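PDB 2QGZ: putative primosome component from Streptococcus pyogenes serotype M3, which probably binds ATP through a P-loop and acts as a helicase loader, delivering the replicative helicase to DNA during primosome assembly. Local coordinates for residues A[125-136]-A[292-300]; A[154-165]-A[251-262]. One frame throughout, in Å; residues are numbered along the deposited sequence.

Both contacts reach one parallel sheet, in which strands 154-158 and 289-293 are neighbours; their centres lie about 13 Å apart. Interaction 2 is the buried one, about 9 Å from the centre of the chain: two strands paired by backbone bonds, aromatic packing on one face and a phosphate-binding loop at their C-terminal end. Interaction 1 lies further out, about 16 Å from the centre, and relies mainly on polar side chains, a salt bridge and waters, with apolar packing at Ala136. The two meet directly: Leu294 N lies 3.0 Å from Tyr158 O, a probable hydrogen bond, and an arginine of interaction 1 reaches the phosphate-binding loop of interaction 2.

Interaction 1: residues A[125-136]-A[292-300]; sequences DIDVNNASRMEA and FHLEGANRR
Asn298 bonds Asp125 and Asp127 with both ends of its amide. Its ND2 gives a nearly straight bond to Asp125 O (2.9 Å, 169°), lying in that carbonyl's plane, while Asp127 N donates to Asn298 OD1 (2.9 Å). With CG anti to the Asn298 backbone N (chi1 -157°), the amide reaches the backbone of 125-127. Arg299 holds Asp127 in turn: its backbone N meets Asp127 OD2 at 2.8 Å, nearly along the C-O axis, and its NH1 forms a salt bridge with Asp127 OD1 at 2.7 Å. Carboxylate and guanidinium planes are only 19° apart, and Asp125 O lies over one face of that guanidinium. Two bonds from one residue thus fix the carboxylate's rotation.

The fold here is that of a P-loop NTPase: 292-300 leaves the edge strand 289-293 and runs past the start of helix 131-146. At the helix, Glu295 N donates to Ser132 OG (3.1 Å), and water 3 joins Ser132 O to His293 O. Leu294 CD1 rests 3.8 Å from Ala136 CB, and the Phe292 ring packs obliquely against the same alanine.

Arg133 bridges the two regions. Bent at chi3, it lays its guanidinium between Leu294 CD2 over one face and Ala297 O over the opposite one, with Gly296 O at the edge. Arg133 NE donates to Asp127 O (2.6 Å), and NH1 also bonds Ile163 O. Further out, Asp125 OD2 accepts from His122 N, Leu294 touches Lys165, and Ile126 packs on Ala171 of helix 165-179.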
loop_
_atom_site.group_PDB
_atom_site.type_symbol
_atom_site.label_atom_id
_atom_site.label_comp_id
_atom_site.label_asym_id
_atom_site.label_seq_id
_atom_site.Cartn_x
_atom_site.Cartn_y
_atom_site.Cartn_z
ATOM N N ASP A 125 0.389 -17.696 3.275
ATOM C CA ASP A 125 1.104 -17.768 1.999
ATOM C C ASP A 125 2.394 -16.959 2.010
ATOM O O ASP A 125 3.156 -17.007 1.047
ATOM C CB ASP A 125 0.233 -17.247 0.839
ATOM C CG ASP A 125 -1.031 -18.069 0.629
ATOM O OD1 ASP A 125 -0.939 -19.323 0.546
ATOM O OD2 ASP A 125 -2.119 -17.455 0.535
ATOM N N ILE A 126 2.629 -16.212 3.085
ATOM C CA ILE A 126 3.821 -15.369 3.192
ATOM C C ILE A 126 5.011 -16.076 3.840
ATOM O O ILE A 126 4.897 -16.627 4.935
ATOM C CB ILE A 126 3.519 -14.085 4.014
ATOM C CG1 ILE A 126 2.336 -13.333 3.402
ATOM C CG2 ILE A 126 4.748 -13.210 4.075
ATOM C CD1 ILE A 126 2.441 -13.092 1.899
ATOM N N ASP A 127 6.155 -16.060 3.167
ATOM C CA ASP A 127 7.346 -16.695 3.719
ATOM C C ASP A 127 8.023 -15.764 4.712
ATOM O O ASP A 127 8.269 -14.594 4.412
ATOM C CB ASP A 127 8.358 -17.056 2.618
ATOM C CG ASP A 127 7.942 -18.287 1.799
ATOM O OD1 ASP A 127 7.450 -19.270 2.392
ATOM O OD2 ASP A 127 8.128 -18.271 0.566
ATOM N N VAL A 128 8.302 -16.290 5.900
ATOM C CA VAL A 128 8.976 -15.541 6.950
ATOM C C VAL A 128 10.246 -16.334 7.248
ATOM O O VAL A 128 10.369 -16.983 8.282
ATOM C CB VAL A 128 8.104 -15.439 8.229
ATOM C CG1 VAL A 128 8.726 -14.453 9.203
ATOM C CG2 VAL A 128 6.687 -15.005 7.868
ATOM N N ASN A 129 11.191 -16.265 6.318
ATOM C CA ASN A 129 12.447 -16.991 6.423
ATOM C C ASN A 129 13.683 -16.080 6.352
ATOM O O ASN A 129 14.755 -16.508 5.922
ATOM C CB ASN A 129 12.487 -18.039 5.301
ATOM C CG ASN A 129 12.163 -17.439 3.933
ATOM O OD1 ASN A 129 12.048 -18.156 2.928
ATOM N ND2 ASN A 129 12.015 -16.119 3.891
ATOM N N ASN A 130 13.518 -14.834 6.783
ATOM C CA ASN A 130 14.583 -13.823 6.783
ATOM C C ASN A 130 14.436 -12.981 8.025
ATOM O O ASN A 130 13.386 -12.977 8.667
ATOM C CB ASN A 130 14.431 -12.836 5.614
ATOM C CG ASN A 130 14.989 -13.357 4.333
ATOM O OD1 ASN A 130 14.826 -12.744 3.284
ATOM N ND2 ASN A 130 15.665 -14.497 4.406
ATOM N N ALA A 131 15.480 -12.227 8.333
ATOM C CA ALA A 131 15.423 -11.322 9.456
ATOM C C ALA A 131 14.528 -10.166 8.993
ATOM O O ALA A 131 13.703 -9.672 9.764
ATOM C CB ALA A 131 16.814 -10.816 9.805
ATOM N N SER A 132 14.676 -9.753 7.732
ATOM C CA SER A 132 13.872 -8.651 7.198
ATOM C C SER A 132 12.388 -9.009 7.080
ATOM O O SER A 132 11.522 -8.170 7.341
ATOM C CB SER A 132 14.379 -8.214 5.824
ATOM O OG SER A 132 13.857 -9.045 4.803
ATOM N N ARG A 133 12.093 -10.242 6.676
ATOM C CA ARG A 133 10.711 -10.677 6.544
ATOM C C ARG A 133 10.111 -10.923 7.924
ATOM O O ARG A 133 8.912 -10.773 8.126
ATOM C CB ARG A 133 10.631 -11.925 5.656
ATOM C CG ARG A 133 11.231 -11.663 4.268
ATOM C CD ARG A 133 10.997 -12.786 3.266
ATOM N NE ARG A 133 9.582 -12.867 2.952
ATOM C CZ ARG A 133 9.048 -12.529 1.789
ATOM N NH1 ARG A 133 9.814 -12.087 0.801
ATOM N NH2 ARG A 133 7.737 -12.616 1.629
ATOM N N MET A 134 10.956 -11.276 8.879
ATOM C CA MET A 134 10.511 -11.497 10.254
ATOM C C MET A 134 10.047 -10.139 10.776
ATOM O O MET A 134 8.990 -10.022 11.384
ATOM C CB MET A 134 11.676 -11.988 11.103
ATOM C CG MET A 134 11.348 -13.099 12.085
ATOM S SD MET A 134 12.882 -13.725 12.864
ATOM C CE MET A 134 13.599 -14.717 11.526
ATOM N N GLU A 135 10.855 -9.113 10.520
ATOM C CA GLU A 135 10.551 -7.753 10.947
ATOM C C GLU A 135 9.299 -7.207 10.258
ATOM O O GLU A 135 8.381 -6.737 10.926
ATOM C CB GLU A 135 11.749 -6.833 10.666
ATOM C CG GLU A 135 12.919 -7.012 11.623
ATOM C CD GLU A 135 14.163 -6.218 11.207
ATOM O OE1 GLU A 135 14.839 -6.614 10.228
ATOM O OE2 GLU A 135 14.464 -5.191 11.858
ATOM N N ALA A 136 9.258 -7.284 8.929
ATOM C CA ALA A 136 8.108 -6.792 8.176
ATOM C C ALA A 136 6.821 -7.536 8.548
ATOM O O ALA A 136 5.775 -6.922 8.724
ATOM C CB ALA A 136 8.367 -6.904 6.672
ATOM N N PHE A 292 10.799 -0.036 5.361
ATOM C CA PHE A 292 11.223 -1.411 5.667
ATOM C C PHE A 292 11.867 -2.016 4.428
ATOM O O PHE A 292 11.258 -2.035 3.359
ATOM C CB PHE A 292 10.037 -2.308 6.055
ATOM C CG PHE A 292 9.635 -2.226 7.503
ATOM C CD1 PHE A 292 8.980 -1.106 8.003
ATOM C CD2 PHE A 292 9.888 -3.286 8.361
ATOM C CE1 PHE A 292 8.581 -1.046 9.344
ATOM C CE2 PHE A 292 9.495 -3.236 9.697
ATOM C CZ PHE A 292 8.841 -2.114 10.190
ATOM N N HIS A 293 13.097 -2.497 4.561
ATOM C CA HIS A 293 13.768 -3.126 3.433
ATOM C C HIS A 293 13.421 -4.609 3.482
ATOM O O HIS A 293 13.642 -5.281 4.497
ATOM C CB HIS A 293 15.288 -2.951 3.516
ATOM C CG HIS A 293 16.009 -3.361 2.267
ATOM N ND1 HIS A 293 17.380 -3.493 2.205
ATOM C CD2 HIS A 293 15.547 -3.653 1.027
ATOM C CE1 HIS A 293 17.732 -3.851 0.981
ATOM N NE2 HIS A 293 16.638 -3.956 0.247
ATOM N N LEU A 294 12.863 -5.111 2.387
ATOM C CA LEU A 294 12.472 -6.506 2.305
ATOM C C LEU A 294 13.392 -7.268 1.354
ATOM O O LEU A 294 13.695 -6.799 0.259
ATOM C CB LEU A 294 11.028 -6.606 1.815
ATOM C CG LEU A 294 10.345 -7.954 2.028
ATOM C CD1 LEU A 294 10.066 -8.123 3.513
ATOM C CD2 LEU A 294 9.036 -8.017 1.239
ATOM N N GLU A 295 13.842 -8.441 1.772
ATOM C CA GLU A 295 14.709 -9.254 0.928
ATOM C C GLU A 295 14.199 -10.685 0.832
ATOM O O GLU A 295 13.503 -11.178 1.727
ATOM C CB GLU A 295 16.142 -9.252 1.471
ATOM C CG GLU A 295 16.674 -7.850 1.734
ATOM C CD GLU A 295 18.164 -7.821 2.018
ATOM O OE1 GLU A 295 18.963 -7.872 1.051
ATOM O OE2 GLU A 295 18.535 -7.754 3.211
ATOM N N GLY A 296 14.546 -11.343 -0.270
ATOM C CA GLY A 296 14.141 -12.720 -0.468
ATOM C C GLY A 296 12.800 -12.861 -1.153
ATOM O O GLY A 296 11.834 -12.194 -0.798
ATOM N N ALA A 297 12.742 -13.736 -2.144
ATOM C CA ALA A 297 11.508 -13.971 -2.872
ATOM C C ALA A 297 10.568 -14.821 -2.027
ATOM O O ALA A 297 10.969 -15.439 -1.040
ATOM C CB ALA A 297 11.802 -14.683 -4.199
ATOM N N ASN A 298 9.309 -14.845 -2.434
ATOM C CA ASN A 298 8.286 -15.615 -1.759
ATOM C C ASN A 298 8.032 -16.805 -2.669
ATOM O O ASN A 298 8.208 -16.696 -3.878
ATOM C CB ASN A 298 7.009 -14.788 -1.648
ATOM C CG ASN A 298 6.111 -15.258 -0.527
ATOM O OD1 ASN A 298 6.236 -14.802 0.605
ATOM N ND2 ASN A 298 5.207 -16.183 -0.832
ATOM N N ARG A 299 7.630 -17.941 -2.119
ATOM C CA ARG A 299 7.351 -19.070 -2.989
ATOM C C ARG A 299 6.053 -18.841 -3.761
ATOM O O ARG A 299 5.340 -17.860 -3.514
ATOM C CB ARG A 299 7.294 -20.388 -2.204
ATOM C CG ARG A 299 6.458 -20.414 -0.932
ATOM C CD ARG A 299 4.967 -20.417 -1.211
ATOM N NE ARG A 299 4.177 -21.041 -0.140
ATOM C CZ ARG A 299 4.191 -20.676 1.141
ATOM N NH1 ARG A 299 4.964 -19.683 1.561
ATOM N NH2 ARG A 299 3.401 -21.294 2.008
ATOM N N ARG A 300 5.798 -19.747 -4.707
ATOM C CA ARG A 300 4.631 -19.781 -5.592
ATOM C C ARG A 300 4.977 -19.525 -7.053
ATOM O O ARG A 300 5.195 -18.350 -7.414
ATOM C CB ARG A 300 3.552 -18.802 -5.158
ATOM C CG ARG A 300 2.721 -19.281 -4.003
ATOM C CD ARG A 300 1.486 -18.399 -3.916
ATOM N NE ARG A 300 0.769 -18.443 -5.181
ATOM C CZ ARG A 300 0.215 -19.551 -5.667
ATOM N NH1 ARG A 300 0.285 -20.693 -4.983
ATOM N NH2 ARG A 300 -0.377 -19.529 -6.856
HETATM O O HOH W 1 11.036 -18.143 0.439
HETATM O O HOH W 2 12.603 -15.352 1.067
HETATM O O HOH W 3 11.818 -5.401 6.667
#

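Interaction 2: residues A[154-165]-A[251-262]; sequences GLYLYGDMGIGK and TFFTSNYSFADL. With PO4 (phosphate ion), chain B.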
loop_
_atom_site.group_PDB
_atom_site.type_symbol
_atom_site.label_atom_id
_atom_site.label_comp_id
_atom_site.label_asym_id
_atom_site.label_seq_id
_atom_site.Cartn_x
_atom_site.Cartn_y
_atom_site.Cartn_z
ATOM N N GLY A 154 1.401 3.455 8.393
ATOM C CA GLY A 154 1.460 2.332 7.483
ATOM C C GLY A 154 2.902 1.934 7.267
ATOM O O GLY A 154 3.787 2.347 8.010
ATOM N N LEU A 155 3.143 1.131 6.244
ATOM C CA LEU A 155 4.492 0.692 5.933
ATOM C C LEU A 155 4.905 1.048 4.511
ATOM O O LEU A 155 4.084 1.069 3.597
ATOM C CB LEU A 155 4.619 -0.824 6.113
ATOM C CG LEU A 155 4.836 -1.404 7.513
ATOM C CD1 LEU A 155 3.615 -1.172 8.392
ATOM C CD2 LEU A 155 5.099 -2.895 7.381
ATOM N N TYR A 156 6.184 1.352 4.344
ATOM C CA TYR A 156 6.758 1.645 3.040
ATOM C C TYR A 156 7.718 0.466 2.832
ATOM O O TYR A 156 8.797 0.415 3.433
ATOM C CB TYR A 156 7.510 2.983 3.069
ATOM C CG TYR A 156 8.209 3.363 1.766
ATOM C CD1 TYR A 156 9.475 2.863 1.457
ATOM C CD2 TYR A 156 7.607 4.238 0.855
ATOM C CE1 TYR A 156 10.128 3.227 0.285
ATOM C CE2 TYR A 156 8.248 4.606 -0.322
ATOM C CZ TYR A 156 9.511 4.098 -0.599
ATOM O OH TYR A 156 10.168 4.466 -1.755
ATOM N N LEU A 157 7.290 -0.502 2.022
ATOM C CA LEU A 157 8.082 -1.699 1.742
ATOM C C LEU A 157 8.832 -1.580 0.438
ATOM O O LEU A 157 8.225 -1.453 -0.624
ATOM C CB LEU A 157 7.192 -2.944 1.637
ATOM C CG LEU A 157 6.659 -3.600 2.901
ATOM C CD1 LEU A 157 5.819 -4.811 2.526
ATOM C CD2 LEU A 157 7.821 -4.016 3.770
ATOM N N TYR A 158 10.148 -1.655 0.496
ATOM C CA TYR A 158 10.893 -1.570 -0.738
ATOM C C TYR A 158 11.913 -2.699 -0.851
ATOM O O TYR A 158 12.385 -3.232 0.155
ATOM C CB TYR A 158 11.564 -0.199 -0.839
ATOM C CG TYR A 158 12.848 -0.070 -0.063
ATOM C CD1 TYR A 158 14.074 -0.350 -0.667
ATOM C CD2 TYR A 158 12.845 0.342 1.267
ATOM C CE1 TYR A 158 15.269 -0.225 0.034
ATOM C CE2 TYR A 158 14.030 0.471 1.978
ATOM C CZ TYR A 158 15.241 0.183 1.352
ATOM O OH TYR A 158 16.424 0.283 2.044
ATOM N N GLY A 159 12.240 -3.059 -2.088
ATOM C CA GLY A 159 13.193 -4.126 -2.335
ATOM C C GLY A 159 13.126 -4.524 -3.798
ATOM O O GLY A 159 12.411 -3.890 -4.582
ATOM N N ASP A 160 13.857 -5.568 -4.169
ATOM C CA ASP A 160 13.871 -6.023 -5.548
ATOM C C ASP A 160 12.479 -6.346 -6.079
ATOM O O ASP A 160 11.538 -6.593 -5.322
ATOM C CB ASP A 160 14.784 -7.245 -5.702
ATOM C CG ASP A 160 16.225 -6.954 -5.299
ATOM O OD1 ASP A 160 16.555 -5.772 -5.036
ATOM O OD2 ASP A 160 17.029 -7.913 -5.250
ATOM N N MET A 161 12.370 -6.347 -7.400
ATOM C CA MET A 161 11.121 -6.608 -8.082
ATOM C C MET A 161 10.748 -8.093 -8.016
ATOM O O MET A 161 11.610 -8.969 -8.137
ATOM C CB MET A 161 11.260 -6.146 -9.533
ATOM C CG MET A 161 9.963 -6.061 -10.322
ATOM S SD MET A 161 10.238 -5.318 -11.968
ATOM C CE MET A 161 10.680 -6.797 -12.924
ATOM N N GLY A 162 9.466 -8.365 -7.791
ATOM C CA GLY A 162 8.992 -9.736 -7.737
ATOM C C GLY A 162 9.233 -10.582 -6.497
ATOM O O GLY A 162 8.999 -11.783 -6.554
ATOM N N ILE A 163 9.674 -9.996 -5.383
ATOM C CA ILE A 163 9.909 -10.790 -4.172
ATOM C C ILE A 163 8.695 -10.963 -3.256
ATOM O O ILE A 163 8.773 -11.663 -2.253
ATOM C CB ILE A 163 11.088 -10.226 -3.327
ATOM C CG1 ILE A 163 10.733 -8.837 -2.786
ATOM C CG2 ILE A 163 12.357 -10.166 -4.177
ATOM C CD1 ILE A 163 11.808 -8.237 -1.883
ATOM N N GLY A 164 7.575 -10.338 -3.602
ATOM C CA GLY A 164 6.376 -10.477 -2.791
ATOM C C GLY A 164 6.050 -9.317 -1.854
ATOM O O GLY A 164 5.318 -9.492 -0.884
ATOM N N LYS A 165 6.571 -8.125 -2.129
ATOM C CA LYS A 165 6.275 -7.003 -1.249
ATOM C C LYS A 165 4.787 -6.693 -1.284
ATOM O O LYS A 165 4.172 -6.482 -0.242
ATOM C CB LYS A 165 7.099 -5.777 -1.646
ATOM C CG LYS A 165 8.599 -5.964 -1.393
ATOM C CD LYS A 165 9.386 -4.689 -1.646
ATOM C CE LYS A 165 9.107 -4.120 -3.035
ATOM N NZ LYS A 165 9.399 -5.092 -4.144
ATOM N N THR A 251 -1.794 4.614 5.374
ATOM C CA THR A 251 -1.420 4.515 3.974
ATOM C C THR A 251 -0.129 3.728 3.838
ATOM O O THR A 251 0.852 4.011 4.524
ATOM C CB THR A 251 -1.237 5.921 3.402
ATOM O OG1 THR A 251 -2.412 6.691 3.697
ATOM C CG2 THR A 251 -1.011 5.876 1.897
ATOM N N PHE A 252 -0.139 2.725 2.967
ATOM C CA PHE A 252 1.041 1.896 2.752
ATOM C C PHE A 252 1.584 2.102 1.339
ATOM O O PHE A 252 0.905 2.664 0.490
ATOM C CB PHE A 252 0.694 0.416 2.936
ATOM C CG PHE A 252 0.211 0.066 4.315
ATOM C CD1 PHE A 252 -0.987 0.580 4.804
ATOM C CD2 PHE A 252 0.953 -0.792 5.127
ATOM C CE1 PHE A 252 -1.441 0.243 6.085
ATOM C CE2 PHE A 252 0.510 -1.134 6.407
ATOM C CZ PHE A 252 -0.689 -0.618 6.889
ATOM N N PHE A 253 2.810 1.649 1.097
ATOM C CA PHE A 253 3.434 1.766 -0.216
ATOM C C PHE A 253 4.395 0.603 -0.428
ATOM O O PHE A 253 4.823 -0.038 0.526
ATOM C CB PHE A 253 4.286 3.041 -0.341
ATOM C CG PHE A 253 3.618 4.299 0.127
ATOM C CD1 PHE A 253 3.525 4.592 1.486
ATOM C CD2 PHE A 253 3.130 5.226 -0.802
ATOM C CE1 PHE A 253 2.960 5.797 1.923
ATOM C CE2 PHE A 253 2.559 6.440 -0.379
ATOM C CZ PHE A 253 2.476 6.726 0.989
ATOM N N THR A 254 4.727 0.337 -1.683
ATOM C CA THR A 254 5.725 -0.676 -2.020
ATOM C C THR A 254 6.554 0.038 -3.087
ATOM O O THR A 254 6.034 0.876 -3.831
ATOM C CB THR A 254 5.137 -1.956 -2.646
ATOM O OG1 THR A 254 4.540 -1.635 -3.896
ATOM C CG2 THR A 254 4.097 -2.590 -1.735
ATOM N N SER A 255 7.833 -0.281 -3.182
ATOM C CA SER A 255 8.662 0.391 -4.167
ATOM C C SER A 255 9.976 -0.354 -4.393
ATOM O O SER A 255 10.353 -1.216 -3.602
ATOM C CB SER A 255 8.943 1.823 -3.681
ATOM O OG SER A 255 9.761 2.540 -4.587
ATOM N N ASN A 256 10.661 -0.026 -5.486
ATOM C CA ASN A 256 11.952 -0.633 -5.787
ATOM C C ASN A 256 13.036 0.239 -5.154
ATOM O O ASN A 256 14.193 -0.171 -5.054
ATOM C CB ASN A 256 12.185 -0.707 -7.297
ATOM C CG ASN A 256 11.247 -1.672 -7.987
ATOM O OD1 ASN A 256 11.164 -2.839 -7.619
ATOM N ND2 ASN A 256 10.538 -1.191 -9.000
ATOM N N TYR A 257 12.642 1.431 -4.706
ATOM C CA TYR A 257 13.576 2.381 -4.112
ATOM C C TYR A 257 13.272 2.706 -2.659
ATOM O O TYR A 257 12.119 2.708 -2.239
ATOM C CB TYR A 257 13.551 3.701 -4.894
ATOM C CG TYR A 257 13.603 3.549 -6.398
ATOM C CD1 TYR A 257 14.779 3.150 -7.046
ATOM C CD2 TYR A 257 12.469 3.786 -7.177
ATOM C CE1 TYR A 257 14.819 2.993 -8.433
ATOM C CE2 TYR A 257 12.499 3.629 -8.561
ATOM C CZ TYR A 257 13.673 3.233 -9.181
ATOM O OH TYR A 257 13.693 3.065 -10.547
ATOM N N SER A 258 14.323 3.007 -1.904
ATOM C CA SER A 258 14.195 3.389 -0.503
ATOM C C SER A 258 13.752 4.848 -0.525
ATOM O O SER A 258 13.628 5.434 -1.601
ATOM C CB SER A 258 15.550 3.295 0.191
ATOM O OG SER A 258 16.453 4.250 -0.352
ATOM N N PHE A 259 13.519 5.435 0.647
ATOM C CA PHE A 259 13.105 6.833 0.715
ATOM C C PHE A 259 14.076 7.714 -0.052
ATOM O O PHE A 259 13.701 8.379 -1.020
ATOM C CB PHE A 259 13.050 7.324 2.162
ATOM C CG PHE A 259 11.801 6.935 2.893
ATOM C CD1 PHE A 259 10.616 6.686 2.199
ATOM C CD2 PHE A 259 11.796 6.857 4.279
ATOM C CE1 PHE A 259 9.448 6.370 2.879
ATOM C CE2 PHE A 259 10.636 6.543 4.968
ATOM C CZ PHE A 259 9.458 6.299 4.266
ATOM N N ALA A 260 15.331 7.699 0.387
ATOM C CA ALA A 260 16.385 8.500 -0.216
ATOM C C ALA A 260 16.521 8.305 -1.721
ATOM O O ALA A 260 16.706 9.271 -2.454
ATOM C CB ALA A 260 17.707 8.202 0.471
ATOM N N ASP A 261 16.435 7.059 -2.177
ATOM C CA ASP A 261 16.551 6.758 -3.602
ATOM C C ASP A 261 15.312 7.185 -4.383
ATOM O O ASP A 261 15.406 7.555 -5.555
ATOM C CB ASP A 261 16.784 5.255 -3.825
ATOM C CG ASP A 261 18.264 4.873 -3.826
ATOM O OD1 ASP A 261 18.940 5.025 -2.780
ATOM O OD2 ASP A 261 18.750 4.409 -4.884
ATOM N N LEU A 262 14.148 7.120 -3.742
ATOM C CA LEU A 262 12.908 7.500 -4.410
ATOM C C LEU A 262 12.905 8.993 -4.681
ATOM O O LEU A 262 12.505 9.441 -5.754
ATOM C CB LEU A 262 11.691 7.143 -3.554
ATOM C CG LEU A 262 10.363 7.599 -4.167
ATOM C CD1 LEU A 262 10.184 6.950 -5.536
ATOM C CD2 LEU A 262 9.210 7.257 -3.238
HETATM P P PO4 B . 6.449 -7.048 -5.444
HETATM O O1 PO4 B . 5.892 -5.705 -5.103
HETATM O O2 PO4 B . 6.963 -7.027 -6.850
HETATM O O3 PO4 B . 7.584 -7.378 -4.509
HETATM O O4 PO4 B . 5.381 -8.067 -5.307
HETATM O O HOH W 4 8.747 -3.690 -7.228
#
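A strand-loop-helix of the P-loop (Walker A) kind, with Gly159, Gly164, Lys165 and Ser166 fitting the pattern, meets the neighbouring parallel strand 251-255. The short strand axes diverge by 7°, and Tyr156, Leu157 and Tyr158 pair with Phe253, Thr254 and Ser255. Backbone bonds alternate between the strands, from Phe253 N to Leu155 O through to Gly159 N on Ser255 O (3.0 Å).

Tyr156 carries the packing on the face it shares with Phe253. A chi1 of 177° swings its ring beside its own carbonyl carbon, where the Tyr156 and Phe259 side chains pass each other in opposite directions; Phe259 CE1 sits over one face, offset toward the rim, and the planes meet obliquely at 47°. Tyr156 OH donates to Tyr257 O (2.7 Å), approaching from above the carbonyl plane, while Leu262 CD2 lies at the ring edge. Ser258 CB makes a CH-pi contact with the Tyr158 ring, 3.6 Å from its centroid. At the other end, Gly154 CA stands over the centre of the Phe252 ring, whose edge-to-face partner is Phe143.

Beyond the strands, Lys165, bent at chi3 and chi4, brings CE to 3.2 Å from Ser255 O and NZ to Asp160 O (2.9 Å) and O3 (2.9 Å) of a phosphate ion, probably from the crystallisation liquor. Lys165 N also grips phosphate O3 at 2.7 Å, Gly162 N bonds O2, and Ser166 OG adds a further bond. Backbone N-H groups and a lysine converging on one anion are consistent with a site for a nucleotide phosphate, where the positive lysine would probably offset the phosphate's charge.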